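Local coordinates for acylneuraminate lyase (Mycoplasma synoviae, PDB 4N4P), which belongs to the dihydrodipicolinate synthetase family of TIM-barrel proteins and assembles from four copies of its chain, at residues Val163-Phe176 and Asp185-Gly199. Residues are numbered along the deposited sequence; the frame is centred on the assembly and turned at random.
Sequences VIGSKYGATDLFAF and DKLFMFAWDEALAMG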
ATOM      1  N   VAL A 163     -22.587  23.153  -2.429  1.00 11.69           N
ATOM      2  CA  VAL A 163     -21.887  22.040  -3.086  1.00 11.21           C
ATOM      3  C   VAL A 163     -22.828  21.358  -4.078  1.00 11.68           C
ATOM      4  O   VAL A 163     -23.911  20.875  -3.690  1.00 12.07           O
ATOM      5  CB  VAL A 163     -21.312  21.007  -2.098  1.00 11.10           C
ATOM      6  CG1 VAL A 163     -20.727  19.814  -2.860  1.00 11.60           C
ATOM      7  CG2 VAL A 163     -20.212  21.647  -1.201  1.00 10.80           C
ATOM      8  N   ILE A 164     -22.439  21.327  -5.347  1.00 10.74           N
ATOM      9  CA  ILE A 164     -23.323  20.693  -6.351  1.00 11.01           C
ATOM     10  C   ILE A 164     -22.830  19.301  -6.756  1.00 11.02           C
ATOM     11  O   ILE A 164     -23.535  18.553  -7.459  1.00 10.95           O
ATOM     12  CB  ILE A 164     -23.537  21.582  -7.609  1.00 10.85           C
ATOM     13  CG1 ILE A 164     -22.178  21.890  -8.288  1.00  9.73           C
ATOM     14  CG2 ILE A 164     -24.305  22.860  -7.241  1.00 12.55           C
ATOM     15  CD1 ILE A 164     -22.341  22.412  -9.740  1.00 10.06           C
ATOM     16  N   GLY A 165     -21.641  18.929  -6.278  1.00 10.30           N
ATOM     17  CA  GLY A 165     -21.050  17.643  -6.693  1.00 10.16           C
ATOM     18  C   GLY A 165     -19.555  17.615  -6.414  1.00 10.47           C
ATOM     19  O   GLY A 165     -19.075  18.293  -5.524  1.00 10.83           O
ATOM     20  N   SER A 166     -18.819  16.844  -7.200  1.00 10.76           N
ATOM     21  CA  SER A 166     -17.432  16.607  -6.884  1.00 10.74           C
ATOM     22  C   SER A 166     -16.655  16.450  -8.169  1.00 11.21           C
ATOM     23  O   SER A 166     -17.217  15.981  -9.171  1.00 10.40           O
ATOM     24  CB  SER A 166     -17.348  15.311  -6.050  1.00 11.33           C
ATOM     25  OG  SER A 166     -16.016  14.795  -5.970  1.00 12.54           O
ATOM     26  N   LYS A 167     -15.373  16.833  -8.126  1.00 10.74           N
ATOM     27  CA  LYS A 167     -14.416  16.488  -9.153  1.00 11.06           C
ATOM     28  C   LYS A 167     -13.813  15.149  -8.722  1.00 11.64           C
ATOM     29  O   LYS A 167     -13.167  15.067  -7.666  1.00 12.48           O
ATOM     30  CB  LYS A 167     -13.351  17.577  -9.266  1.00 11.70           C
ATOM     31  CG  LYS A 167     -12.272  17.264 -10.277  1.00 11.02           C
ATOM     32  CD  LYS A 167     -11.480  18.525 -10.543  1.00 14.12           C
ATOM     33  CE  LYS A 167     -10.315  18.257 -11.445  1.00 13.74           C
ATOM     34  NZ  LYS A 167      -9.190  17.730 -10.651  1.00 14.08           N
ATOM     35  N   TYR A 168     -14.077  14.103  -9.513  1.00 10.64           N
ATOM     36  CA  TYR A 168     -13.687  12.749  -9.190  1.00 10.59           C
ATOM     37  C   TYR A 168     -12.406  12.358  -9.956  1.00 11.47           C
ATOM     38  O   TYR A 168     -12.451  12.087 -11.143  1.00 11.56           O
ATOM     39  CB  TYR A 168     -14.841  11.751  -9.505  1.00 10.84           C
ATOM     40  CG  TYR A 168     -14.509  10.399  -8.931  1.00  9.77           C
ATOM     41  CD1 TYR A 168     -13.732   9.483  -9.649  1.00  9.77           C
ATOM     42  CD2 TYR A 168     -14.899  10.065  -7.633  1.00 10.68           C
ATOM     43  CE1 TYR A 168     -13.371   8.248  -9.087  1.00 11.29           C
ATOM     44  CE2 TYR A 168     -14.547   8.850  -7.073  1.00 11.36           C
ATOM     45  CZ  TYR A 168     -13.783   7.955  -7.791  1.00 12.03           C
ATOM     46  OH  TYR A 168     -13.433   6.749  -7.209  1.00 11.97           O
ATOM     47  N   GLY A 169     -11.272  12.350  -9.263  1.00 12.26           N
ATOM     48  CA  GLY A 169      -9.995  12.067  -9.924  1.00 14.79           C
ATOM     49  C   GLY A 169      -9.343  10.737  -9.567  1.00 16.07           C
ATOM     50  O   GLY A 169      -8.224  10.447 -10.031  1.00 18.62           O
ATOM     51  N   ALA A 170     -10.008   9.903  -8.785  1.00 15.01           N
ATOM     52  CA  ALA A 170      -9.380   8.647  -8.384  1.00 14.78           C
ATOM     53  C   ALA A 170      -9.392   7.574  -9.481  1.00 15.05           C
ATOM     54  O   ALA A 170     -10.191   7.629 -10.422  1.00 15.35           O
ATOM     55  CB  ALA A 170     -10.011   8.111  -7.095  1.00 14.94           C
ATOM     56  N   THR A 171      -8.494   6.601  -9.354  1.00 14.18           N
ATOM     57  CA  THR A 171      -8.474   5.450 -10.273  1.00 15.57           C
ATOM     58  C   THR A 171      -9.479   4.340  -9.901  1.00 15.72           C
ATOM     59  O   THR A 171      -9.576   3.294 -10.568  1.00 17.26           O
ATOM     60  CB  THR A 171      -7.050   4.883 -10.407  1.00 15.39           C
ATOM     61  OG1 THR A 171      -6.561   4.518  -9.105  1.00 16.74           O
ATOM     62  CG2 THR A 171      -6.162   5.945 -10.992  1.00 15.66           C
ATOM     63  N   ASP A 172     -10.262   4.593  -8.864  1.00 16.09           N
ATOM     64  CA  ASP A 172     -11.158   3.592  -8.341  1.00 15.26           C
ATOM     65  C   ASP A 172     -12.514   3.775  -9.045  1.00 15.07           C
ATOM     66  O   ASP A 172     -13.306   4.651  -8.676  1.00 14.69           O
ATOM     67  CB  ASP A 172     -11.263   3.780  -6.830  1.00 15.56           C
ATOM     68  CG  ASP A 172     -12.196   2.794  -6.178  1.00 15.87           C
ATOM     69  OD1 ASP A 172     -12.896   2.054  -6.900  1.00 15.61           O
ATOM     70  OD2 ASP A 172     -12.221   2.751  -4.942  1.00 17.22           O
ATOM     71  N   LEU A 173     -12.776   2.962 -10.067  1.00 14.08           N
ATOM     72  CA  LEU A 173     -14.035   3.088 -10.794  1.00 14.24           C
ATOM     73  C   LEU A 173     -15.224   2.449 -10.078  1.00 12.83           C
ATOM     74  O   LEU A 173     -16.364   2.753 -10.417  1.00 13.54           O
ATOM     75  CB  LEU A 173     -13.917   2.590 -12.221  1.00 14.71           C
ATOM     76  CG  LEU A 173     -12.852   3.379 -13.026  1.00 19.18           C
ATOM     77  CD1 LEU A 173     -12.896   2.973 -14.449  1.00 24.79           C
ATOM     78  CD2 LEU A 173     -13.036   4.876 -12.937  1.00 23.67           C
ATOM     79  N   PHE A 174     -14.958   1.623  -9.071  1.00 12.37           N
ATOM     80  CA  PHE A 174     -16.038   1.060  -8.256  1.00 11.39           C
ATOM     81  C   PHE A 174     -16.590   2.165  -7.349  1.00 10.80           C
ATOM     82  O   PHE A 174     -17.791   2.383  -7.304  1.00 10.30           O
ATOM     83  CB  PHE A 174     -15.556  -0.166  -7.455  1.00 11.90           C
ATOM     84  CG  PHE A 174     -16.637  -0.854  -6.676  1.00 14.49           C
ATOM     85  CD1 PHE A 174     -17.908  -1.013  -7.204  1.00 15.25           C
ATOM     86  CD2 PHE A 174     -16.382  -1.361  -5.406  1.00 20.77           C
ATOM     87  CE1 PHE A 174     -18.905  -1.662  -6.492  1.00 13.59           C
ATOM     88  CE2 PHE A 174     -17.398  -2.031  -4.671  1.00 20.75           C
ATOM     89  CZ  PHE A 174     -18.654  -2.161  -5.219  1.00 14.41           C
ATOM     90  N   ALA A 175     -15.710   2.894  -6.658  1.00  9.31           N
ATOM     91  CA  ALA A 175     -16.189   4.007  -5.833  1.00  9.23           C
ATOM     92  C   ALA A 175     -16.955   5.014  -6.675  1.00  8.88           C
ATOM     93  O   ALA A 175     -17.932   5.591  -6.195  1.00  8.04           O
ATOM     94  CB  ALA A 175     -15.033   4.693  -5.089  1.00 10.17           C
ATOM     95  N   PHE A 176     -16.523   5.221  -7.924  1.00  8.53           N
ATOM     96  CA  PHE A 176     -17.204   6.144  -8.814  1.00  8.31           C
ATOM     97  C   PHE A 176     -18.615   5.636  -9.089  1.00  8.36           C
ATOM     98  O   PHE A 176     -19.604   6.382  -9.029  1.00  7.69           O
ATOM     99  CB  PHE A 176     -16.463   6.332 -10.146  1.00  8.37           C
ATOM    100  CG  PHE A 176     -17.169   7.294 -11.074  1.00  7.84           C
ATOM    101  CD1 PHE A 176     -17.334   8.628 -10.708  1.00  9.75           C
ATOM    102  CD2 PHE A 176     -17.734   6.848 -12.268  1.00 10.24           C
ATOM    103  CE1 PHE A 176     -18.032   9.538 -11.536  1.00  9.35           C
ATOM    104  CE2 PHE A 176     -18.418   7.747 -13.120  1.00 11.28           C
ATOM    105  CZ  PHE A 176     -18.565   9.089 -12.748  1.00 10.60           C
ATOM    106  N   ASP A 185     -28.513  13.238  -8.348  1.00 17.17           N
ATOM    107  CA  ASP A 185     -28.698  14.678  -8.593  1.00 17.77           C
ATOM    108  C   ASP A 185     -27.496  15.537  -8.191  1.00 16.07           C
ATOM    109  O   ASP A 185     -27.596  16.768  -8.081  1.00 15.99           O
ATOM    110  CB  ASP A 185     -30.003  15.191  -7.956  1.00 19.59           C
ATOM    111  CG  ASP A 185     -30.584  16.419  -8.694  1.00 23.21           C
ATOM    112  OD1 ASP A 185     -31.564  16.996  -8.165  1.00 27.21           O
ATOM    113  OD2 ASP A 185     -30.085  16.809  -9.800  1.00 26.70           O
ATOM    114  N   LYS A 186     -26.362  14.883  -7.943  1.00 13.72           N
ATOM    115  CA  LYS A 186     -25.132  15.616  -7.760  1.00 13.13           C
ATOM    116  C   LYS A 186     -24.348  15.493  -9.067  1.00 12.38           C
ATOM    117  O   LYS A 186     -24.522  14.519  -9.824  1.00 13.28           O
ATOM    118  CB  LYS A 186     -24.310  15.115  -6.561  1.00 12.20           C
ATOM    119  CG  LYS A 186     -24.962  15.364  -5.191  1.00 13.17           C
ATOM    120  CD  LYS A 186     -24.936  16.848  -4.801  1.00 13.75           C
ATOM    121  CE  LYS A 186     -25.762  17.064  -3.533  1.00 13.40           C
ATOM    122  NZ  LYS A 186     -25.783  18.472  -3.038  1.00 13.27           N
ATOM    123  N   LEU A 187     -23.532  16.501  -9.343  1.00 10.80           N
ATOM    124  CA  LEU A 187     -22.745  16.543 -10.555  1.00  9.77           C
ATOM    125  C   LEU A 187     -21.360  15.971 -10.280  1.00  9.27           C
ATOM    126  O   LEU A 187     -20.681  16.424  -9.380  1.00 10.21           O
ATOM    127  CB  LEU A 187     -22.625  17.976 -11.065  1.00  9.83           C
ATOM    128  CG  LEU A 187     -21.704  18.213 -12.277  1.00 11.21           C
ATOM    129  CD1 LEU A 187     -22.264  17.495 -13.529  1.00 13.49           C
ATOM    130  CD2 LEU A 187     -21.594  19.685 -12.522  1.00 12.60           C
ATOM    131  N   PHE A 188     -20.937  14.986 -11.063  1.00  8.31           N
ATOM    132  CA  PHE A 188     -19.604  14.419 -10.881  1.00  8.52           C
ATOM    133  C   PHE A 188     -18.841  14.695 -12.159  1.00  8.22           C
ATOM    134  O   PHE A 188     -19.206  14.187 -13.216  1.00  9.04           O
ATOM    135  CB  PHE A 188     -19.677  12.900 -10.565  1.00  8.14           C
ATOM    136  CG  PHE A 188     -20.242  12.614  -9.216  1.00  9.66           C
ATOM    137  CD1 PHE A 188     -19.412  12.589  -8.093  1.00 11.97           C
ATOM    138  CD2 PHE A 188     -21.609  12.420  -9.045  1.00 10.57           C
ATOM    139  CE1 PHE A 188     -19.937  12.359  -6.814  1.00 14.33           C
ATOM    140  CE2 PHE A 188     -22.149  12.193  -7.782  1.00 12.50           C
ATOM    141  CZ  PHE A 188     -21.314  12.157  -6.661  1.00 13.76           C
ATOM    142  N   MET A 189     -17.800  15.526 -12.054  1.00  7.72           N
ATOM    143  CA  MET A 189     -16.921  15.816 -13.163  1.00  7.91           C
ATOM    144  C   MET A 189     -15.800  14.759 -13.149  1.00  8.55           C
ATOM    145  O   MET A 189     -15.101  14.610 -12.144  1.00  9.25           O
ATOM    146  CB  MET A 189     -16.399  17.255 -13.054  1.00  7.92           C
ATOM    147  CG  MET A 189     -17.527  18.317 -13.175  1.00  8.72           C
ATOM    148  SD  MET A 189     -18.361  18.310 -14.779  1.00 11.30           S
ATOM    149  CE  MET A 189     -17.175  19.138 -15.837  1.00 11.28           C
ATOM    150  N   PHE A 190     -15.677  13.987 -14.226  1.00  8.38           N
ATOM    151  CA  PHE A 190     -14.769  12.832 -14.230  1.00  8.42           C
ATOM    152  C   PHE A 190     -13.342  13.279 -14.631  1.00  8.87           C
ATOM    153  O   PHE A 190     -13.143  13.846 -15.701  1.00  9.40           O
ATOM    154  CB  PHE A 190     -15.314  11.756 -15.163  1.00  8.29           C
ATOM    155  CG  PHE A 190     -14.637  10.435 -15.013  1.00  8.50           C
ATOM    156  CD1 PHE A 190     -15.012   9.559 -13.991  1.00 10.33           C
ATOM    157  CD2 PHE A 190     -13.605  10.071 -15.872  1.00  8.71           C
ATOM    158  CE1 PHE A 190     -14.366   8.331 -13.835  1.00 11.44           C
ATOM    159  CE2 PHE A 190     -12.963   8.834 -15.745  1.00  8.27           C
ATOM    160  CZ  PHE A 190     -13.334   7.966 -14.728  1.00  8.04           C
ATOM    161  N   ALA A 191     -12.365  13.030 -13.763  1.00  8.91           N
ATOM    162  CA  ALA A 191     -11.043  13.629 -13.919  1.00  9.72           C
ATOM    163  C   ALA A 191      -9.931  12.589 -14.064  1.00  9.51           C
ATOM    164  O   ALA A 191      -8.782  12.841 -13.711  1.00 12.79           O
ATOM    165  CB  ALA A 191     -10.745  14.611 -12.785  1.00  9.42           C
ATOM    166  N   TRP A 192     -10.252  11.432 -14.617  1.00  8.80           N
ATOM    167  CA  TRP A 192      -9.204  10.454 -14.922  1.00  9.17           C
ATOM    168  C   TRP A 192      -9.193  10.193 -16.431  1.00  8.04           C
ATOM    169  O   TRP A 192      -9.969   9.402 -16.945  1.00  7.47           O
ATOM    170  CB  TRP A 192      -9.353   9.175 -14.084  1.00  9.68           C
ATOM    171  CG  TRP A 192      -8.247   8.145 -14.358  1.00 11.69           C
ATOM    172  CD1 TRP A 192      -6.981   8.390 -14.802  1.00 13.66           C
ATOM    173  CD2 TRP A 192      -8.346   6.726 -14.192  1.00 13.00           C
ATOM    174  NE1 TRP A 192      -6.269   7.192 -14.926  1.00 12.76           N
ATOM    175  CE2 TRP A 192      -7.083   6.165 -14.542  1.00 11.69           C
ATOM    176  CE3 TRP A 192      -9.367   5.875 -13.763  1.00 13.00           C
ATOM    177  CZ2 TRP A 192      -6.833   4.796 -14.483  1.00 14.81           C
ATOM    178  CZ3 TRP A 192      -9.117   4.506 -13.717  1.00 14.52           C
ATOM    179  CH2 TRP A 192      -7.863   3.986 -14.079  1.00 13.81           C
ATOM    180  N   ASP A 193      -8.317  10.934 -17.125  1.00  8.35           N
ATOM    181  CA  ASP A 193      -8.316  11.013 -18.577  1.00  8.32           C
ATOM    182  C   ASP A 193      -8.212   9.631 -19.222  1.00  8.14           C
ATOM    183  O   ASP A 193      -8.858   9.350 -20.248  1.00  8.17           O
ATOM    184  CB  ASP A 193      -7.123  11.868 -19.071  1.00  8.76           C
ATOM    185  CG  ASP A 193      -7.059  13.255 -18.414  1.00 10.80           C
ATOM    186  OD1 ASP A 193      -7.400  13.363 -17.229  1.00 15.19           O
ATOM    187  OD2 ASP A 193      -6.645  14.228 -19.086  1.00 10.21           O
ATOM    188  N   GLU A 194      -7.388   8.772 -18.626  1.00  8.19           N
ATOM    189  CA  GLU A 194      -7.179   7.435 -19.202  1.00  9.02           C
ATOM    190  C   GLU A 194      -8.396   6.502 -19.096  1.00  8.75           C
ATOM    191  O   GLU A 194      -8.378   5.374 -19.585  1.00  9.13           O
ATOM    192  CB  GLU A 194      -5.971   6.787 -18.544  1.00 10.30           C
ATOM    193  CG  GLU A 194      -4.693   7.561 -18.790  1.00 13.42           C
ATOM    194  CD  GLU A 194      -3.596   7.236 -17.769  1.00 21.17           C
ATOM    195  OE1 GLU A 194      -3.920   6.863 -16.606  1.00 23.07           O
ATOM    196  OE2 GLU A 194      -2.404   7.343 -18.147  1.00 23.96           O
ATOM    197  N   ALA A 195      -9.451   6.973 -18.456  1.00  8.07           N
ATOM    198  CA  ALA A 195     -10.621   6.123 -18.269  1.00  7.81           C
ATOM    199  C   ALA A 195     -11.880   6.799 -18.745  1.00  7.82           C
ATOM    200  O   ALA A 195     -12.982   6.482 -18.273  1.00  7.58           O
ATOM    201  CB  ALA A 195     -10.748   5.723 -16.809  1.00  8.01           C
ATOM    202  N   LEU A 196     -11.716   7.729 -19.688  1.00  7.34           N
ATOM    203  CA  LEU A 196     -12.826   8.537 -20.190  1.00  6.92           C
ATOM    204  C   LEU A 196     -14.052   7.689 -20.539  1.00  7.96           C
ATOM    205  O   LEU A 196     -15.185   7.965 -20.072  1.00  7.52           O
ATOM    206  CB  LEU A 196     -12.363   9.358 -21.414  1.00  7.82           C
ATOM    207  CG  LEU A 196     -13.238  10.583 -21.757  1.00  9.89           C
ATOM    208  CD1 LEU A 196     -12.464  11.575 -22.638  1.00 11.99           C
ATOM    209  CD2 LEU A 196     -14.524  10.217 -22.466  1.00 12.76           C
ATOM    210  N   ALA A 197     -13.836   6.676 -21.377  1.00  8.07           N
ATOM    211  CA  ALA A 197     -14.935   5.843 -21.863  1.00  7.60           C
ATOM    212  C   ALA A 197     -15.553   5.024 -20.735  1.00  7.56           C
ATOM    213  O   ALA A 197     -16.755   4.776 -20.724  1.00  8.33           O
ATOM    214  CB  ALA A 197     -14.462   4.942 -22.987  1.00  8.42           C
ATOM    215  N   MET A 198     -14.744   4.631 -19.769  1.00  6.69           N
ATOM    216  CA  MET A 198     -15.278   3.923 -18.624  1.00  7.58           C
ATOM    217  C   MET A 198     -16.150   4.876 -17.776  1.00  7.20           C
ATOM    218  O   MET A 198     -17.214   4.483 -17.285  1.00  7.09           O
ATOM    219  CB  MET A 198     -14.146   3.224 -17.873  1.00  8.00           C
ATOM    220  CG  MET A 198     -13.684   1.883 -18.606  1.00  9.87           C
ATOM    221  SD  MET A 198     -12.307   1.306 -17.706  1.00 17.35           S
ATOM    222  CE  MET A 198     -11.563   0.128 -18.858  1.00 19.80           C
ATOM    223  N   GLY A 199     -15.695   6.130 -17.635  1.00  7.50           N
ATOM    224  CA  GLY A 199     -16.479   7.180 -16.976  1.00  6.65           C
ATOM    225  C   GLY A 199     -17.823   7.395 -17.687  1.00  7.06           C
ATOM    226  O   GLY A 199     -18.884   7.424 -17.037  1.00  6.75           O
TER
HETATM  227  O   HOH W   1     -26.194  19.033  -7.266  1.00 18.29           O
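Phe190 drives its edge into the face of Phe176, the ring centroids 5.0 Å apart and the planes at 68°, with CD1 of Phe190 over the centre of the Phe176 ring. With CG anti to the backbone N (chi1 -167°), Phe190 carries its ring from its strand up against helix 173-182, where a flat, wholly apolar ring suits the buried seam. One face of Phe190 lies over Gly199 CA, close because glycine has no side chain to intervene. At the edge of the Phe190 ring, near its plane, Leu173 CD2 stands 3.6 Å from Phe190 CZ, while the other leucine branch, Leu173 CD1, reaches Met198 CB at 3.7 Å; a forked leucine can thus fill two directions. Ser166 and Phe188 put their side chains on this same face of the sheet, the serine hydroxyl bonding onward to Ile138 O. Strands 163-168 and 187-190, joined through helix 173-182, form a beta-alpha-beta unit of the TIM barrel, and their parallel pairing includes Tyr168 N to Met189 O (2.9 Å). Beyond the strands, Trp192 is clasped between Thr171 CG2, 3.7 Å from the six-membered ring's centroid in a CH-pi contact, and Ala195 CB on the opposite face. Trp192 NE1 donates to Glu194 OE1 at 2.9 Å. At the strands' beginning, the long Lys186 chain, bent at chi2 (-72°), carries NZ to Val163 O (3.1 Å) and Leu158 O, its ammonium gripping two carbonyls.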